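Local coordinates for ParB domain protein nuclease (Sulfolobus solfataricus, PDB 5K5D) that probably takes part in archaeal DNA segregation as a ParB-like partition protein, and may have nuclease activity, at residues D246-T251 against R255-N260. The protein carries 4 engineered substitutions. Sequence-based numbering, arbitrary orientation.
Sequences DPLITT and RKIILN
The Arg255 guanidinium has the carbonyl of Thr251 over one face, Thr251 O standing 3.6 Å above its plane and offset toward the rim, while Ile249 O and Thr250 O approach obliquely. NE gives a weak, bent bond to Ile249 O (3.0 Å, 121° at the hydrogen). With CG anti to the carbonyl carbon (chi1 -57°) and the chain extended from there to NE, the side chain runs back past the last turn of helix 242-250. A firmer bond, Arg255 N to Thr251 O at 3.1 Å, is the main-chain i to i-4 link in the first turn of helix 252-259, with Thr251 at the N-cap position. Replacing Arg255 by an alanine would probably leave Ile249 O without its weak side-chain donor and the Thr251 carbonyl without the guanidinium lying over it. On the apolar side, Leu248 lays CG and CD2 obliquely across Ile258, CG lying 3.7 Å from Ile258 CG1; its CD1 touches Ile257 CG2, the two side chains crossing at about a right angle. Ile258 CD1 also touches Ile249 CG1 (4.2 Å). Met267 of helix 264-271 packs against Leu248, Ile257 and Ile258. The axes of helix segments 246-250 and 255-259 come within 8.3 Å at 84°, an alpha-alpha corner arrangement in the helical Ssol_1539-like second-domain region.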
ATOM      1  N   ASP B 246      17.553 -13.346   3.126  1.00 46.47           N
ATOM      2  CA  ASP B 246      17.300 -12.123   3.877  1.00 45.46           C
ATOM      3  C   ASP B 246      18.526 -11.206   3.923  1.00 49.93           C
ATOM      4  O   ASP B 246      18.441 -10.042   3.528  1.00 44.04           O
ATOM      5  CB  ASP B 246      16.794 -12.444   5.286  1.00 39.88           C
ATOM      6  CG  ASP B 246      15.525 -13.275   5.272  1.00 44.97           C
ATOM      7  OD1 ASP B 246      14.708 -13.105   4.341  1.00 49.11           O
ATOM      8  OD2 ASP B 246      15.342 -14.101   6.189  1.00 48.93           O
ATOM      9  N   PRO B 247      19.676 -11.729   4.389  1.00 50.68           N
ATOM     10  CA  PRO B 247      20.868 -10.879   4.509  1.00 52.23           C
ATOM     11  C   PRO B 247      21.378 -10.408   3.151  1.00 51.66           C
ATOM     12  O   PRO B 247      21.891  -9.291   3.025  1.00 51.09           O
ATOM     13  CB  PRO B 247      21.893 -11.802   5.178  1.00 52.80           C
ATOM     14  CG  PRO B 247      21.447 -13.175   4.838  1.00 55.39           C
ATOM     15  CD  PRO B 247      19.948 -13.120   4.787  1.00 52.35           C
ATOM     16  N   LEU B 248      21.226 -11.257   2.143  1.00 50.41           N
ATOM     17  CA  LEU B 248      21.681 -10.941   0.794  1.00 52.53           C
ATOM     18  C   LEU B 248      20.903  -9.776   0.188  1.00 50.34           C
ATOM     19  O   LEU B 248      21.389  -9.102  -0.716  1.00 50.05           O
ATOM     20  CB  LEU B 248      21.534 -12.173  -0.100  1.00 59.57           C
ATOM     21  CG  LEU B 248      22.454 -12.254  -1.316  1.00 66.96           C
ATOM     22  CD1 LEU B 248      23.887 -12.496  -0.870  1.00 70.24           C
ATOM     23  CD2 LEU B 248      21.992 -13.358  -2.250  1.00 68.02           C
ATOM     24  N   ILE B 249      19.693  -9.541   0.686  1.00 50.34           N
ATOM     25  CA  ILE B 249      18.802  -8.553   0.083  1.00 43.11           C
ATOM     26  C   ILE B 249      18.561  -7.328   0.958  1.00 46.39           C
ATOM     27  O   ILE B 249      18.560  -6.196   0.471  1.00 49.11           O
ATOM     28  CB  ILE B 249      17.442  -9.184  -0.285  1.00 43.84           C
ATOM     29  CG1 ILE B 249      17.626 -10.244  -1.372  1.00 43.43           C
ATOM     30  CG2 ILE B 249      16.464  -8.119  -0.745  1.00 36.35           C
ATOM     31  CD1 ILE B 249      16.356 -10.984  -1.720  1.00 44.30           C
ATOM     32  N   THR B 250      18.351  -7.558   2.249  1.00 47.17           N
ATOM     33  CA  THR B 250      17.967  -6.488   3.157  1.00 42.78           C
ATOM     34  C   THR B 250      19.166  -5.679   3.607  1.00 49.83           C
ATOM     35  O   THR B 250      19.027  -4.676   4.309  1.00 52.21           O
ATOM     36  CB  THR B 250      17.267  -7.040   4.387  1.00 39.25           C
ATOM     37  OG1 THR B 250      18.217  -7.740   5.203  1.00 39.15           O
ATOM     38  CG2 THR B 250      16.156  -7.984   3.964  1.00 45.40           C
ATOM     39  N   THR B 251      20.348  -6.120   3.201  1.00 52.67           N
ATOM     40  CA  THR B 251      21.569  -5.429   3.575  1.00 58.89           C
ATOM     41  C   THR B 251      22.286  -4.890   2.346  1.00 54.47           C
ATOM     42  O   THR B 251      22.233  -5.488   1.265  1.00 47.08           O
ATOM     43  CB  THR B 251      22.514  -6.350   4.369  1.00 65.40           C
ATOM     44  OG1 THR B 251      21.850  -6.809   5.554  1.00 66.98           O
ATOM     45  CG2 THR B 251      23.770  -5.601   4.769  1.00 68.62           C
ATOM     46  N   ARG B 255      23.626  -6.784  -1.130  1.00 40.79           N
ATOM     47  CA  ARG B 255      23.290  -6.326  -2.472  1.00 43.22           C
ATOM     48  C   ARG B 255      24.521  -6.272  -3.369  1.00 45.13           C
ATOM     49  O   ARG B 255      24.470  -6.702  -4.518  1.00 50.46           O
ATOM     50  CB  ARG B 255      22.583  -4.971  -2.428  1.00 43.10           C
ATOM     51  CG  ARG B 255      21.317  -4.982  -1.582  1.00 47.46           C
ATOM     52  CD  ARG B 255      20.548  -3.679  -1.692  1.00 47.88           C
ATOM     53  NE  ARG B 255      19.567  -3.550  -0.619  1.00 50.04           N
ATOM     54  CZ  ARG B 255      19.710  -2.748   0.430  1.00 47.26           C
ATOM     55  NH1 ARG B 255      20.789  -1.988   0.541  1.00 47.54           N
ATOM     56  NH2 ARG B 255      18.769  -2.698   1.368  1.00 52.61           N
ATOM     57  N   LYS B 256      25.624  -5.747  -2.843  1.00 44.04           N
ATOM     58  CA  LYS B 256      26.889  -5.756  -3.569  1.00 40.69           C
ATOM     59  C   LYS B 256      27.162  -7.138  -4.159  1.00 40.14           C
ATOM     60  O   LYS B 256      27.484  -7.270  -5.341  1.00 35.18           O
ATOM     61  CB  LYS B 256      28.042  -5.345  -2.652  1.00 49.27           C
ATOM     62  CG  LYS B 256      28.162  -3.847  -2.401  1.00 51.75           C
ATOM     63  CD  LYS B 256      29.376  -3.541  -1.533  1.00 58.43           C
ATOM     64  CE  LYS B 256      29.727  -2.064  -1.552  1.00 67.25           C
ATOM     65  NZ  LYS B 256      30.203  -1.619  -2.892  1.00 69.98           N
ATOM     66  N   ILE B 257      27.019  -8.172  -3.337  1.00 37.27           N
ATOM     67  CA  ILE B 257      27.242  -9.539  -3.801  1.00 42.56           C
ATOM     68  C   ILE B 257      26.343  -9.886  -4.988  1.00 46.51           C
ATOM     69  O   ILE B 257      26.766 -10.582  -5.911  1.00 46.84           O
ATOM     70  CB  ILE B 257      27.037 -10.569  -2.672  1.00 47.93           C
ATOM     71  CG1 ILE B 257      28.048 -10.331  -1.551  1.00 50.28           C
ATOM     72  CG2 ILE B 257      27.170 -11.986  -3.211  1.00 37.21           C
ATOM     73  CD1 ILE B 257      27.736 -11.089  -0.287  1.00 49.11           C
ATOM     74  N   ILE B 258      25.113  -9.380  -4.966  1.00 47.45           N
ATOM     75  CA  ILE B 258      24.161  -9.609  -6.050  1.00 50.14           C
ATOM     76  C   ILE B 258      24.414  -8.699  -7.250  1.00 47.81           C
ATOM     77  O   ILE B 258      24.212  -9.104  -8.395  1.00 47.83           O
ATOM     78  CB  ILE B 258      22.702  -9.374  -5.598  1.00 46.37           C
ATOM     79  CG1 ILE B 258      22.351 -10.235  -4.387  1.00 45.82           C
ATOM     80  CG2 ILE B 258      21.741  -9.659  -6.740  1.00 34.12           C
ATOM     81  CD1 ILE B 258      20.900 -10.121  -3.981  1.00 42.93           C
ATOM     82  N   LEU B 259      24.849  -7.471  -6.983  1.00 48.19           N
ATOM     83  CA  LEU B 259      24.912  -6.436  -8.017  1.00 50.81           C
ATOM     84  C   LEU B 259      26.304  -6.232  -8.614  1.00 54.05           C
ATOM     85  O   LEU B 259      26.471  -6.297  -9.830  1.00 55.31           O
ATOM     86  CB  LEU B 259      24.355  -5.110  -7.483  1.00 44.63           C
ATOM     87  CG  LEU B 259      22.889  -5.158  -7.045  1.00 38.57           C
ATOM     88  CD1 LEU B 259      22.358  -3.767  -6.728  1.00 37.20           C
ATOM     89  CD2 LEU B 259      22.047  -5.828  -8.118  1.00 32.42           C
ATOM     90  N   ASN B 260      27.293  -5.978  -7.763  1.00 60.03           N
ATOM     91  CA  ASN B 260      28.666  -5.799  -8.227  1.00 57.63           C
ATOM     92  C   ASN B 260      29.228  -7.082  -8.833  1.00 57.60           C
ATOM     93  O   ASN B 260      29.281  -8.121  -8.178  1.00 62.58           O
ATOM     94  CB  ASN B 260      29.568  -5.310  -7.090  1.00 57.12           C
ATOM     95  CG  ASN B 260      30.924  -4.816  -7.582  1.00 62.61           C
ATOM     96  OD1 ASN B 260      31.448  -5.287  -8.596  1.00 63.44           O
ATOM     97  ND2 ASN B 260      31.498  -3.860  -6.861  1.00 62.52           N
TER